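Long-range contacts in ferric iron-binding protein HitA (Pseudomonas aeruginosa PAO1, PDB 6IWF), which binds ferric iron, takes part in gallium internalization, and is probably a periplasmic solute-binding component of an iron-uptake system: residues V105-P110 with S210-F215; A75-E80 with D95-T100; A142-V147 with S300-V305. All blocks are in the same frame, centred on the assembly; numbering follows the deposited sequence.

Contact 1: V105-P110 with S210-F215; sequences VLAYNP and SRLHYF
L106 and H213 face each other as a hydrogen-bonded antiparallel pair: L106 N reaches H213 O at 2.9 Å in an almost straight bond (172°), and H213 N answers to L106 O. A second such pair joins Y108 with R211, again through both N-H groups. Between them A107 and L212 form a non-hydrogen-bonded pair, where the CA-H of A107 points at R211 O (3.4 Å) and A107 CB meets L212 CD2 (3.8 Å).

Y108 and R211, on the same face as L106 and H213, add a pair of side-chain bonds. Y108 OH takes NE of R211 at 2.9 Å and NH1 at 2.7 Å; both bonds are bent, yet the oxygen stays close to the guanidinium plane. That plane stands 73° from the ring, and the two donors gripping one oxygen fix how the group is rotated. P110 CB then sits over the guanidinium centre, 3.7 Å from R211 CZ, closing one of its faces. Y108 can meet R211 because its CG lies between backbone N and carbonyl carbon (chi1 71°), which leans the ring over the partner strand; the arginine chain bends at chi3 to bring its head back to the hydroxyl.

At the other end the packing is apolar. V105 CG1 approaches Y214 CE2 to 3.4 Å, with the two side chains alongside one another, while CG2 touches L212 CD2. L106 CB meets the F215 ring.

Strand 97-108 is flanked on its other edge by strand 190-194, through backbone bonds from V105 to I193 and from A107 to A191. Helix 176-184 covers the face of A107 and also takes S210, whose OG bonds to E184, while L118 packs against Y108 and H213.

Contact 2: A75-E80 with D95-T100; sequences AKLEPE and DWIGIT
L77 and D95, the residues most covered here, do their work in different ways: the leucine meets I97 and W96 with its side-chain end, whereas the aspartate offers its backbone and CB to A75. No direct hydrogen bond joins 75-80 to 95-100. The loop leading into helix 79-82 here packs on the start of strand 97-108, in a fold consistent with a periplasmic solute-binding protein.

L77 reaches across with one branch. Its CD1 lies 3.6 Å from I97 CB and almost as near to I97 CG2, the leucine crossing the isoleucine at a slant. L77 CD1 also rests 3.7 Å from W96 C, the carbonyl carbon. A chi1 of -70° places CG of L77 anti to its own carbonyl carbon, and chi2 of 168° carries CD1 toward I97. V245 of helix 238-248 touches both L77 and I97.

D95 turns its carboxylate away from the other segment and presents carbon instead. Its CB sits 3.4 Å from A75 O, and its CA-H makes a longer contact of 3.5 Å to the same oxygen. One water completes the link, lying 2.6 Å from A75 O and 2.8 Å from D95 O, and bridges the two carbonyls.

The backbones are held through third parties: A75 bonds to V231 and I97 to A229, both in strand 224-231, and L77 bonds to G94 just ahead of D95. Q242 of helix 238-248 takes K76 O and E78 N together, fixing the turn before helix 79-82, where E78 is the N-cap.

The chemistry is therefore divided: A75 O meets a water and one weak CA-H contact from D95, while an aliphatic contact from L77 CD1 to I97 lies beside it, implying that shape and solvent-mediated bonding, rather than charge, join the two segments.

Contact 3: A142-V147 with S300-V305; sequences AFLEQV and SLERDV
E302 pushes its carboxylate against F143, L144 and V147, joining two helices that cross almost perpendicularly (99°) in what is, by family, a type II periplasmic-binding-protein fold. The axes stay 10.7 Å apart, so long side chains must span the gap, and no hydrogen bond crosses it.

Apolar contact is slight: V147 CG1 touches L301 CD2 at 4.1 Å. L301 also packs on L163 of helix 156-169, a helix that F143 meets through L163 and L166, so L163 touches side chains of both helices. L144 and V147 reach A298 one turn earlier in helix 296-305.

Carboxylate-to-carbon contacts supply the rest. E302 is extended beyond CG (chi2 -176°) and arrives end-on at helix 142-147. L144 CD1 lies 3.7 Å from E302 OE2, its side chain crossing the glutamate at about a right angle, and V147 CG2 is 3.9 Å from E302 OE1. The atoms met across this contact are carbon, which would by themselves tend to disfavour the charged form. OE1 also approaches L144 CA (3.6 Å) and meets the F143 ring at its edge, 3.4 Å from CD2, with carboxylate and ring planes only 9° apart.

Contacts 1 and 2 use opposite ends of strand 97-108, their centres about 34 Å apart on opposite sides of the chain's centre. Contact 1 is partly buried and the most extensive, a ladder of backbone bonds with an arginine-tyrosine hydrogen-bond pair at one end. Contact 2 is buried and smaller, joining a loop to the strand's beginning by water and aliphatic contact. Contact 3 is also buried but lies between helices, with carbon meeting a carboxylate. Its segments alternate with those of contact 1 along the chain, and nearest atoms of the two come within about 7 Å without touching. Contact 2 closes before either other contact opens.

Contact 1: V105-P110 with S210-F215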
ATOM      1  N   VAL A 105      -9.963  -2.589   4.453  1.00  5.95           N
ATOM      2  CA  VAL A 105     -11.195  -3.342   4.660  1.00  5.14           C
ATOM      3  C   VAL A 105     -11.255  -3.771   6.120  1.00  5.42           C
ATOM      4  O   VAL A 105     -10.316  -3.559   6.895  1.00  6.24           O
ATOM      5  CB  VAL A 105     -11.289  -4.573   3.735  1.00  7.00           C
ATOM      6  CG1 VAL A 105     -11.293  -4.139   2.281  1.00  8.58           C
ATOM      7  CG2 VAL A 105     -10.138  -5.538   4.008  1.00  6.17           C
ATOM      8  N   LEU A 106     -12.376  -4.390   6.488  1.00  4.87           N
ATOM      9  CA  LEU A 106     -12.545  -5.063   7.773  1.00  5.46           C
ATOM     10  C   LEU A 106     -12.766  -6.548   7.473  1.00  6.25           C
ATOM     11  O   LEU A 106     -13.840  -6.939   7.002  1.00  6.75           O
ATOM     12  CB  LEU A 106     -13.716  -4.453   8.565  1.00  5.45           C
ATOM     13  CG  LEU A 106     -13.956  -5.031   9.963  1.00  6.92           C
ATOM     14  CD1 LEU A 106     -12.868  -4.591  10.938  1.00  6.96           C
ATOM     15  CD2 LEU A 106     -15.321  -4.560  10.448  1.00  9.02           C
ATOM     16  N   ALA A 107     -11.759  -7.385   7.705  1.00  4.83           N
ATOM     17  CA  ALA A 107     -11.976  -8.824   7.573  1.00  5.71           C
ATOM     18  C   ALA A 107     -12.714  -9.308   8.814  1.00  5.87           C
ATOM     19  O   ALA A 107     -12.459  -8.820   9.918  1.00  8.35           O
ATOM     20  CB  ALA A 107     -10.654  -9.569   7.403  1.00  7.20           C
ATOM     21  N   TYR A 108     -13.667 -10.219   8.633  1.00  5.51           N
ATOM     22  CA  TYR A 108     -14.421 -10.690   9.787  1.00  7.83           C
ATOM     23  C   TYR A 108     -14.803 -12.150   9.597  1.00  6.46           C
ATOM     24  O   TYR A 108     -14.863 -12.661   8.476  1.00  8.41           O
ATOM     25  CB  TYR A 108     -15.672  -9.834  10.046  1.00  7.97           C
ATOM     26  CG  TYR A 108     -16.789  -9.995   9.029  1.00  4.37           C
ATOM     27  CD1 TYR A 108     -16.722  -9.363   7.791  1.00  6.52           C
ATOM     28  CD2 TYR A 108     -17.920 -10.749   9.322  1.00  8.59           C
ATOM     29  CE1 TYR A 108     -17.738  -9.497   6.853  1.00  8.20           C
ATOM     30  CE2 TYR A 108     -18.960 -10.892   8.374  1.00  8.56           C
ATOM     31  CZ  TYR A 108     -18.852 -10.265   7.148  1.00 11.77           C
ATOM     32  OH  TYR A 108     -19.854 -10.387   6.197  1.00 10.48           O
ATOM     33  N   ASN A 109     -15.061 -12.815  10.730  1.00  7.85           N
ATOM     34  CA  ASN A 109     -15.485 -14.207  10.738  1.00 11.48           C
ATOM     35  C   ASN A 109     -16.991 -14.247  10.926  1.00  8.76           C
ATOM     36  O   ASN A 109     -17.477 -13.900  12.016  1.00 10.45           O
ATOM     37  CB  ASN A 109     -14.788 -14.974  11.859  1.00 10.83           C
ATOM     38  CG  ASN A 109     -15.174 -16.449  11.892  1.00 17.09           C
ATOM     39  OD1 ASN A 109     -16.125 -16.873  11.235  1.00 12.22           O
ATOM     40  ND2 ASN A 109     -14.435 -17.233  12.670  1.00 20.56           N
ATOM     41  N   PRO A 110     -17.773 -14.618   9.907  1.00 11.20           N
ATOM     42  CA  PRO A 110     -19.239 -14.569  10.051  1.00 11.21           C
ATOM     43  C   PRO A 110     -19.791 -15.600  11.011  1.00 13.25           C
ATOM     44  O   PRO A 110     -20.975 -15.507  11.362  1.00 18.10           O
ATOM     45  CB  PRO A 110     -19.750 -14.807   8.615  1.00 15.09           C
ATOM     46  CG  PRO A 110     -18.615 -15.431   7.886  1.00 16.92           C
ATOM     47  CD  PRO A 110     -17.344 -14.999   8.548  1.00 12.62           C
ATOM     48  N   SER A 210     -13.642 -16.628   6.411  1.00 14.20           N
ATOM     49  CA  SER A 210     -13.706 -15.198   6.657  1.00 12.10           C
ATOM     50  C   SER A 210     -14.239 -14.463   5.429  1.00 14.29           C
ATOM     51  O   SER A 210     -14.192 -14.955   4.295  1.00  9.05           O
ATOM     52  CB  SER A 210     -12.324 -14.669   7.040  1.00 15.32           C
ATOM     53  OG  SER A 210     -11.441 -14.738   5.935  1.00 18.66           O
ATOM     54  N   ARG A 211     -14.760 -13.263   5.669  1.00  8.23           N
ATOM     55  CA  ARG A 211     -15.292 -12.424   4.610  1.00  9.25           C
ATOM     56  C   ARG A 211     -14.751 -11.011   4.789  1.00  7.91           C
ATOM     57  O   ARG A 211     -14.197 -10.660   5.833  1.00  7.36           O
ATOM     58  CB  ARG A 211     -16.828 -12.442   4.598  1.00 12.22           C
ATOM     59  CG  ARG A 211     -17.417 -13.864   4.409  1.00 14.91           C
ATOM     60  CD  ARG A 211     -18.918 -13.881   4.098  1.00 28.58           C
ATOM     61  NE  ARG A 211     -19.704 -13.065   5.023  1.00 29.49           N
ATOM     62  CZ  ARG A 211     -20.958 -13.331   5.396  1.00 33.05           C
ATOM     63  NH1 ARG A 211     -21.584 -12.511   6.242  1.00 16.22           N
ATOM     64  NH2 ARG A 211     -21.588 -14.414   4.930  1.00 29.05           N
ATOM     65  N   LEU A 212     -14.916 -10.200   3.752  1.00  8.00           N
ATOM     66  CA  LEU A 212     -14.476  -8.815   3.775  1.00  7.48           C
ATOM     67  C   LEU A 212     -15.680  -7.904   3.892  1.00 10.16           C
ATOM     68  O   LEU A 212     -16.656  -8.042   3.144  1.00 11.96           O
ATOM     69  CB  LEU A 212     -13.670  -8.458   2.524  1.00  6.91           C
ATOM     70  CG  LEU A 212     -12.326  -9.171   2.417  1.00  7.70           C
ATOM     71  CD1 LEU A 212     -11.484  -8.523   1.318  1.00 10.03           C
ATOM     72  CD2 LEU A 212     -11.584  -9.165   3.743  1.00  8.79           C
ATOM     73  N   HIS A 213     -15.596  -6.969   4.824  1.00  5.53           N
ATOM     74  CA  HIS A 213     -16.551  -5.887   4.947  1.00  7.36           C
ATOM     75  C   HIS A 213     -15.903  -4.603   4.451  1.00  6.54           C
ATOM     76  O   HIS A 213     -14.773  -4.286   4.830  1.00  6.72           O
ATOM     77  CB  HIS A 213     -16.992  -5.723   6.397  1.00  8.88           C
ATOM     78  CG  HIS A 213     -17.929  -4.579   6.600  1.00 10.95           C
ATOM     79  ND1 HIS A 213     -19.220  -4.588   6.119  1.00 12.99           N
ATOM     80  CD2 HIS A 213     -17.751  -3.377   7.194  1.00 10.68           C
ATOM     81  CE1 HIS A 213     -19.808  -3.445   6.429  1.00 14.48           C
ATOM     82  NE2 HIS A 213     -18.940  -2.694   7.085  1.00 13.19           N
ATOM     83  N   TYR A 214     -16.623  -3.863   3.617  1.00  7.71           N
ATOM     84  CA  TYR A 214     -16.164  -2.571   3.125  1.00  8.08           C
ATOM     85  C   TYR A 214     -16.950  -1.484   3.840  1.00  7.20           C
ATOM     86  O   TYR A 214     -18.187  -1.479   3.797  1.00  8.62           O
ATOM     87  CB  TYR A 214     -16.341  -2.471   1.610  1.00  8.27           C
ATOM     88  CG  TYR A 214     -15.439  -3.410   0.883  1.00  6.74           C
ATOM     89  CD1 TYR A 214     -15.751  -4.765   0.779  1.00 12.12           C
ATOM     90  CD2 TYR A 214     -14.251  -2.960   0.328  1.00  9.78           C
ATOM     91  CE1 TYR A 214     -14.911  -5.629   0.123  1.00 11.34           C
ATOM     92  CE2 TYR A 214     -13.406  -3.820  -0.330  1.00 11.18           C
ATOM     93  CZ  TYR A 214     -13.735  -5.148  -0.426  1.00 13.15           C
ATOM     94  OH  TYR A 214     -12.876  -5.997  -1.075  1.00 16.49           O
ATOM     95  N   PHE A 215     -16.236  -0.577   4.504  1.00  5.89           N
ATOM     96  CA  PHE A 215     -16.917   0.484   5.243  1.00  6.20           C
ATOM     97  C   PHE A 215     -17.665   1.421   4.299  1.00  6.35           C
ATOM     98  O   PHE A 215     -18.783   1.864   4.605  1.00  9.76           O
ATOM     99  CB  PHE A 215     -15.907   1.281   6.081  1.00  4.92           C
ATOM    100  CG  PHE A 215     -15.479   0.604   7.354  1.00  5.19           C
ATOM    101  CD1 PHE A 215     -16.376   0.426   8.410  1.00  8.39           C
ATOM    102  CD2 PHE A 215     -14.170   0.177   7.514  1.00  6.67           C
ATOM    103  CE1 PHE A 215     -15.965  -0.185   9.603  1.00  6.86           C
ATOM    104  CE2 PHE A 215     -13.760  -0.445   8.698  1.00  4.65           C
ATOM    105  CZ  PHE A 215     -14.652  -0.610   9.741  1.00  6.23           C
TER

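Contact 2: A75-E80 with D95-T100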
ATOM      1  N   ALA A  75      14.258  11.161 -10.337  1.00  9.88           N
ATOM      2  CA  ALA A  75      14.286  11.758 -11.668  1.00 11.24           C
ATOM      3  C   ALA A  75      12.873  12.043 -12.161  1.00 14.52           C
ATOM      4  O   ALA A  75      11.952  11.258 -11.931  1.00 11.96           O
ATOM      5  CB  ALA A  75      14.993  10.820 -12.649  1.00 11.31           C
ATOM      6  N   LYS A  76      12.707  13.163 -12.867  1.00 11.15           N
ATOM      7  CA  LYS A  76      11.433  13.417 -13.528  1.00 11.47           C
ATOM      8  C   LYS A  76      11.144  12.293 -14.524  1.00 13.26           C
ATOM      9  O   LYS A  76      12.029  11.845 -15.257  1.00 12.02           O
ATOM     10  CB  LYS A  76      11.468  14.790 -14.220  1.00 14.21           C
ATOM     11  CG  LYS A  76      10.660  14.910 -15.520  1.00 23.52           C
ATOM     12  CD  LYS A  76       9.144  14.899 -15.313  1.00 24.84           C
ATOM     13  CE  LYS A  76       8.430  15.583 -16.485  1.00 24.84           C
ATOM     14  NZ  LYS A  76       8.136  14.659 -17.625  1.00 27.45           N
ATOM     15  N   LEU A  77       9.908  11.806 -14.519  1.00  9.66           N
ATOM     16  CA  LEU A  77       9.517  10.729 -15.419  1.00  9.88           C
ATOM     17  C   LEU A  77       9.150  11.273 -16.798  1.00 11.81           C
ATOM     18  O   LEU A  77       8.643  12.388 -16.935  1.00 12.33           O
ATOM     19  CB  LEU A  77       8.332   9.956 -14.843  1.00  8.68           C
ATOM     20  CG  LEU A  77       8.644   9.108 -13.609  1.00  7.92           C
ATOM     21  CD1 LEU A  77       7.336   8.645 -12.961  1.00  6.91           C
ATOM     22  CD2 LEU A  77       9.525   7.919 -13.975  1.00  9.47           C
ATOM     23  N   GLU A  78       9.386  10.459 -17.822  1.00 13.86           N
ATOM     24  CA  GLU A  78       9.049  10.877 -19.176  1.00 13.31           C
ATOM     25  C   GLU A  78       7.553  11.175 -19.284  1.00 17.74           C
ATOM     26  O   GLU A  78       6.726  10.462 -18.699  1.00 14.05           O
ATOM     27  CB  GLU A  78       9.466   9.801 -20.178  1.00 16.03           C
ATOM     28  CG  GLU A  78      10.974   9.768 -20.383  1.00 18.33           C
ATOM     29  CD  GLU A  78      11.432   8.640 -21.282  1.00 27.46           C
ATOM     30  OE1 GLU A  78      12.574   8.709 -21.781  1.00 29.15           O
ATOM     31  OE2 GLU A  78      10.657   7.686 -21.496  1.00 29.63           O
ATOM     32  N   PRO A  79       7.171  12.238 -19.997  1.00 17.29           N
ATOM     33  CA  PRO A  79       5.743  12.574 -20.108  1.00 19.63           C
ATOM     34  C   PRO A  79       4.897  11.445 -20.660  1.00 15.23           C
ATOM     35  O   PRO A  79       3.731  11.310 -20.260  1.00 17.37           O
ATOM     36  CB  PRO A  79       5.743  13.794 -21.045  1.00 24.95           C
ATOM     37  CG  PRO A  79       7.090  13.780 -21.718  1.00 24.53           C
ATOM     38  CD  PRO A  79       8.027  13.194 -20.722  1.00 24.40           C
ATOM     39  N   GLU A  80       5.445  10.623 -21.561  1.00 16.15           N
ATOM     40  CA  GLU A  80       4.713   9.451 -22.031  1.00 18.13           C
ATOM     41  C   GLU A  80       4.351   8.527 -20.874  1.00 20.78           C
ATOM     42  O   GLU A  80       3.260   7.946 -20.848  1.00 16.71           O
ATOM     43  CB  GLU A  80       5.537   8.690 -23.069  1.00 21.43           C
ATOM     44  CG  GLU A  80       5.795   9.460 -24.350  1.00 21.13           C
ATOM     45  CD  GLU A  80       7.076  10.291 -24.307  1.00 28.38           C
ATOM     46  OE1 GLU A  80       7.547  10.692 -25.394  1.00 32.81           O
ATOM     47  OE2 GLU A  80       7.609  10.556 -23.203  1.00 21.46           O
ATOM     48  N   ASP A  95       7.861  12.999 -10.505  1.00  9.55           N
ATOM     49  CA  ASP A  95       9.055  12.187 -10.292  1.00  9.18           C
ATOM     50  C   ASP A  95       8.764  10.903  -9.529  1.00  7.22           C
ATOM     51  O   ASP A  95       9.691  10.250  -9.057  1.00  7.91           O
ATOM     52  CB  ASP A  95      10.154  12.987  -9.579  1.00 11.97           C
ATOM     53  CG  ASP A  95       9.629  13.814  -8.430  1.00 14.53           C
ATOM     54  OD1 ASP A  95       8.442  13.662  -8.060  1.00 15.30           O
ATOM     55  OD2 ASP A  95      10.418  14.631  -7.896  1.00 15.89           O
ATOM     56  N   TRP A  96       7.500  10.542  -9.371  1.00  7.74           N
ATOM     57  CA  TRP A  96       7.159   9.168  -9.038  1.00  6.77           C
ATOM     58  C   TRP A  96       5.764   8.931  -9.583  1.00  4.25           C
ATOM     59  O   TRP A  96       5.046   9.877  -9.906  1.00  7.00           O
ATOM     60  CB  TRP A  96       7.257   8.888  -7.529  1.00  7.05           C
ATOM     61  CG  TRP A  96       6.339   9.679  -6.664  1.00  6.54           C
ATOM     62  CD1 TRP A  96       6.630  10.839  -6.009  1.00  7.14           C
ATOM     63  CD2 TRP A  96       4.979   9.358  -6.333  1.00  8.89           C
ATOM     64  NE1 TRP A  96       5.532  11.269  -5.299  1.00  8.29           N
ATOM     65  CE2 TRP A  96       4.506  10.378  -5.479  1.00 10.52           C
ATOM     66  CE3 TRP A  96       4.113   8.318  -6.691  1.00  8.85           C
ATOM     67  CZ2 TRP A  96       3.195  10.393  -4.974  1.00  9.75           C
ATOM     68  CZ3 TRP A  96       2.809   8.329  -6.183  1.00 12.11           C
ATOM     69  CH2 TRP A  96       2.371   9.358  -5.333  1.00 11.24           C
ATOM     70  N   ILE A  97       5.388   7.666  -9.708  1.00  4.94           N
ATOM     71  CA  ILE A  97       4.134   7.337 -10.373  1.00  5.53           C
ATOM     72  C   ILE A  97       3.489   6.145  -9.685  1.00  5.76           C
ATOM     73  O   ILE A  97       4.168   5.193  -9.291  1.00  5.38           O
ATOM     74  CB  ILE A  97       4.344   7.066 -11.880  1.00  7.89           C
ATOM     75  CG1 ILE A  97       3.002   7.074 -12.604  1.00  9.09           C
ATOM     76  CG2 ILE A  97       5.143   5.784 -12.120  1.00  5.81           C
ATOM     77  CD1 ILE A  97       3.150   7.339 -14.113  1.00  9.71           C
ATOM     78  N   GLY A  98       2.170   6.213  -9.533  1.00  5.53           N
ATOM     79  CA  GLY A  98       1.443   5.108  -8.931  1.00  6.58           C
ATOM     80  C   GLY A  98       1.382   3.924  -9.880  1.00  8.08           C
ATOM     81  O   GLY A  98       1.299   4.083 -11.100  1.00  9.67           O
ATOM     82  N   ILE A  99       1.454   2.725  -9.306  1.00  5.95           N
ATOM     83  CA  ILE A  99       1.462   1.475 -10.059  1.00  5.78           C
ATOM     84  C   ILE A  99       0.193   0.676  -9.812  1.00  7.79           C
ATOM     85  O   ILE A  99      -0.449   0.214 -10.756  1.00  8.15           O
ATOM     86  CB  ILE A  99       2.713   0.632  -9.731  1.00  7.21           C
ATOM     87  CG1 ILE A  99       3.998   1.435  -9.964  1.00  6.65           C
ATOM     88  CG2 ILE A  99       2.715  -0.643 -10.547  1.00 10.05           C
ATOM     89  CD1 ILE A  99       4.128   1.997 -11.375  1.00  8.01           C
ATOM     90  N   THR A 100      -0.164   0.470  -8.541  1.00  7.54           N
ATOM     91  CA  THR A 100      -1.430  -0.151  -8.175  1.00  4.78           C
ATOM     92  C   THR A 100      -2.032   0.621  -7.015  1.00  7.34           C
ATOM     93  O   THR A 100      -1.348   1.384  -6.335  1.00  5.76           O
ATOM     94  CB  THR A 100      -1.292  -1.618  -7.747  1.00  9.29           C
ATOM     95  OG1 THR A 100      -0.535  -1.692  -6.532  1.00  9.56           O
ATOM     96  CG2 THR A 100      -0.629  -2.477  -8.847  1.00 12.49           C
TER
HETATM   97  O   HOH W   1      11.061   8.943 -11.083  1.00  9.07           O

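Contact 3: A142-V147 with S300-V305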
ATOM      1  N   ALA A 142       0.935   0.595   6.131  1.00 11.23           N
ATOM      2  CA  ALA A 142      -0.471   0.747   5.783  1.00  9.67           C
ATOM      3  C   ALA A 142      -1.265   1.338   6.938  1.00  8.97           C
ATOM      4  O   ALA A 142      -2.125   2.195   6.725  1.00  9.03           O
ATOM      5  CB  ALA A 142      -1.074  -0.596   5.376  1.00 15.80           C
ATOM      6  N   PHE A 143      -1.037   0.849   8.162  1.00  9.20           N
ATOM      7  CA  PHE A 143      -1.746   1.439   9.291  1.00  7.83           C
ATOM      8  C   PHE A 143      -1.297   2.879   9.536  1.00  7.12           C
ATOM      9  O   PHE A 143      -2.107   3.714   9.949  1.00  6.09           O
ATOM     10  CB  PHE A 143      -1.563   0.592  10.552  1.00  7.98           C
ATOM     11  CG  PHE A 143      -2.392   1.069  11.701  1.00  8.80           C
ATOM     12  CD1 PHE A 143      -3.754   0.803  11.733  1.00 10.41           C
ATOM     13  CD2 PHE A 143      -1.829   1.845  12.715  1.00  9.90           C
ATOM     14  CE1 PHE A 143      -4.546   1.268  12.787  1.00  9.47           C
ATOM     15  CE2 PHE A 143      -2.609   2.314  13.758  1.00 10.92           C
ATOM     16  CZ  PHE A 143      -3.974   2.030  13.789  1.00 11.79           C
ATOM     17  N   LEU A 144      -0.022   3.190   9.295  1.00  6.09           N
ATOM     18  CA  LEU A 144       0.424   4.576   9.397  1.00  6.48           C
ATOM     19  C   LEU A 144      -0.404   5.480   8.498  1.00  6.00           C
ATOM     20  O   LEU A 144      -0.828   6.566   8.911  1.00  6.49           O
ATOM     21  CB  LEU A 144       1.904   4.676   9.039  1.00  7.09           C
ATOM     22  CG  LEU A 144       2.464   6.099   9.039  1.00 11.32           C
ATOM     23  CD1 LEU A 144       2.457   6.662  10.439  1.00 12.36           C
ATOM     24  CD2 LEU A 144       3.873   6.073   8.459  1.00 12.15           C
ATOM     25  N   GLU A 145      -0.642   5.048   7.259  1.00  7.40           N
ATOM     26  CA  GLU A 145      -1.469   5.847   6.359  1.00  6.19           C
ATOM     27  C   GLU A 145      -2.903   5.946   6.874  1.00  4.45           C
ATOM     28  O   GLU A 145      -3.541   6.999   6.737  1.00  5.27           O
ATOM     29  CB  GLU A 145      -1.443   5.262   4.949  1.00 10.32           C
ATOM     30  CG  GLU A 145      -0.356   5.900   4.106  1.00 16.40           C
ATOM     31  CD  GLU A 145      -0.003   5.089   2.890  1.00 21.08           C
ATOM     32  OE1 GLU A 145      -0.278   5.539   1.752  1.00 23.27           O
ATOM     33  OE2 GLU A 145       0.549   3.989   3.078  1.00 31.41           O
ATOM     34  N   GLN A 146      -3.412   4.871   7.491  1.00  3.87           N
ATOM     35  CA  GLN A 146      -4.741   4.927   8.099  1.00  3.61           C
ATOM     36  C   GLN A 146      -4.802   6.020   9.158  1.00  3.74           C
ATOM     37  O   GLN A 146      -5.775   6.775   9.234  1.00  3.83           O
ATOM     38  CB  GLN A 146      -5.103   3.575   8.721  1.00  4.87           C
ATOM     39  CG  GLN A 146      -6.501   3.568   9.386  1.00  4.64           C
ATOM     40  CD  GLN A 146      -7.623   3.761   8.355  1.00  7.12           C
ATOM     41  OE1 GLN A 146      -8.160   2.783   7.825  1.00  8.19           O
ATOM     42  NE2 GLN A 146      -7.977   5.018   8.069  1.00  5.35           N
ATOM     43  N   VAL A 147      -3.778   6.103  10.002  1.00  3.25           N
ATOM     44  CA  VAL A 147      -3.779   7.133  11.037  1.00  3.60           C
ATOM     45  C   VAL A 147      -3.732   8.521  10.414  1.00  3.38           C
ATOM     46  O   VAL A 147      -4.446   9.439  10.844  1.00  4.07           O
ATOM     47  CB  VAL A 147      -2.605   6.904  12.007  1.00  3.85           C
ATOM     48  CG1 VAL A 147      -2.546   8.027  13.053  1.00  3.31           C
ATOM     49  CG2 VAL A 147      -2.758   5.558  12.676  1.00  5.02           C
ATOM     50  N   SER A 300       4.213  10.666  14.570  1.00  8.71           N
ATOM     51  CA  SER A 300       4.398  11.240  15.900  1.00 13.30           C
ATOM     52  C   SER A 300       3.289  10.813  16.847  1.00 11.66           C
ATOM     53  O   SER A 300       3.535  10.556  18.032  1.00 10.69           O
ATOM     54  CB  SER A 300       4.446  12.765  15.818  1.00 13.87           C
ATOM     55  OG  SER A 300       5.644  13.184  15.217  1.00 19.01           O
ATOM     56  N   LEU A 301       2.054  10.726  16.338  1.00  8.67           N
ATOM     57  CA  LEU A 301       0.939  10.330  17.186  1.00  8.17           C
ATOM     58  C   LEU A 301       1.060   8.874  17.607  1.00  9.15           C
ATOM     59  O   LEU A 301       0.819   8.534  18.772  1.00  9.15           O
ATOM     60  CB  LEU A 301      -0.377  10.575  16.446  1.00  9.11           C
ATOM     61  CG  LEU A 301      -1.636  10.129  17.172  1.00 10.70           C
ATOM     62  CD1 LEU A 301      -1.721  10.795  18.543  1.00 14.98           C
ATOM     63  CD2 LEU A 301      -2.872  10.452  16.322  1.00  8.80           C
ATOM     64  N   GLU A 302       1.427   7.998  16.673  1.00  7.86           N
ATOM     65  CA  GLU A 302       1.682   6.604  17.015  1.00  7.67           C
ATOM     66  C   GLU A 302       2.740   6.488  18.101  1.00 10.64           C
ATOM     67  O   GLU A 302       2.601   5.692  19.037  1.00 11.58           O
ATOM     68  CB  GLU A 302       2.142   5.840  15.780  1.00  9.73           C
ATOM     69  CG  GLU A 302       1.056   5.517  14.776  1.00 11.90           C
ATOM     70  CD  GLU A 302       1.593   4.664  13.627  1.00 17.22           C
ATOM     71  OE1 GLU A 302       0.784   4.049  12.904  1.00 16.52           O
ATOM     72  OE2 GLU A 302       2.834   4.610  13.442  1.00 18.78           O
ATOM     73  N   ARG A 303       3.810   7.273  17.985  1.00  9.12           N
ATOM     74  CA  ARG A 303       4.855   7.241  19.003  1.00 12.42           C
ATOM     75  C   ARG A 303       4.332   7.725  20.344  1.00 10.12           C
ATOM     76  O   ARG A 303       4.629   7.125  21.388  1.00 15.27           O
ATOM     77  CB  ARG A 303       6.039   8.086  18.556  1.00 14.94           C
ATOM     78  CG  ARG A 303       6.895   7.395  17.534  1.00 24.11           C
ATOM     79  CD  ARG A 303       7.974   6.520  18.191  1.00 23.69           C
ATOM     80  NE  ARG A 303       8.567   5.616  17.205  1.00 34.51           N
ATOM     81  CZ  ARG A 303       9.269   6.010  16.143  1.00 28.23           C
ATOM     82  NH1 ARG A 303       9.757   5.108  15.301  1.00 33.38           N
ATOM     83  NH2 ARG A 303       9.497   7.301  15.919  1.00 36.09           N
ATOM     84  N   ASP A 304       3.536   8.795  20.337  1.00 10.83           N
ATOM     85  CA  ASP A 304       3.035   9.349  21.591  1.00 11.23           C
ATOM     86  C   ASP A 304       2.124   8.359  22.309  1.00 14.85           C
ATOM     87  O   ASP A 304       2.170   8.245  23.542  1.00 12.15           O
ATOM     88  CB  ASP A 304       2.308  10.667  21.337  1.00 13.01           C
ATOM     89  CG  ASP A 304       3.234  11.764  20.824  1.00 22.52           C
ATOM     90  OD1 ASP A 304       4.469  11.561  20.804  1.00 31.55           O
ATOM     91  OD2 ASP A 304       2.722  12.839  20.435  1.00 30.71           O
ATOM     92  N   VAL A 305       1.302   7.618  21.552  1.00 10.20           N
ATOM     93  CA  VAL A 305       0.398   6.627  22.146  1.00 10.90           C
ATOM     94  C   VAL A 305       1.094   5.313  22.474  1.00 12.08           C
ATOM     95  O   VAL A 305       0.517   4.464  23.171  1.00 16.12           O
ATOM     96  CB  VAL A 305      -0.796   6.459  21.181  1.00  9.06           C
ATOM     97  CG1 VAL A 305      -1.772   5.366  21.639  1.00 13.97           C
ATOM     98  CG2 VAL A 305      -1.532   7.777  21.074  1.00 10.48           C
TER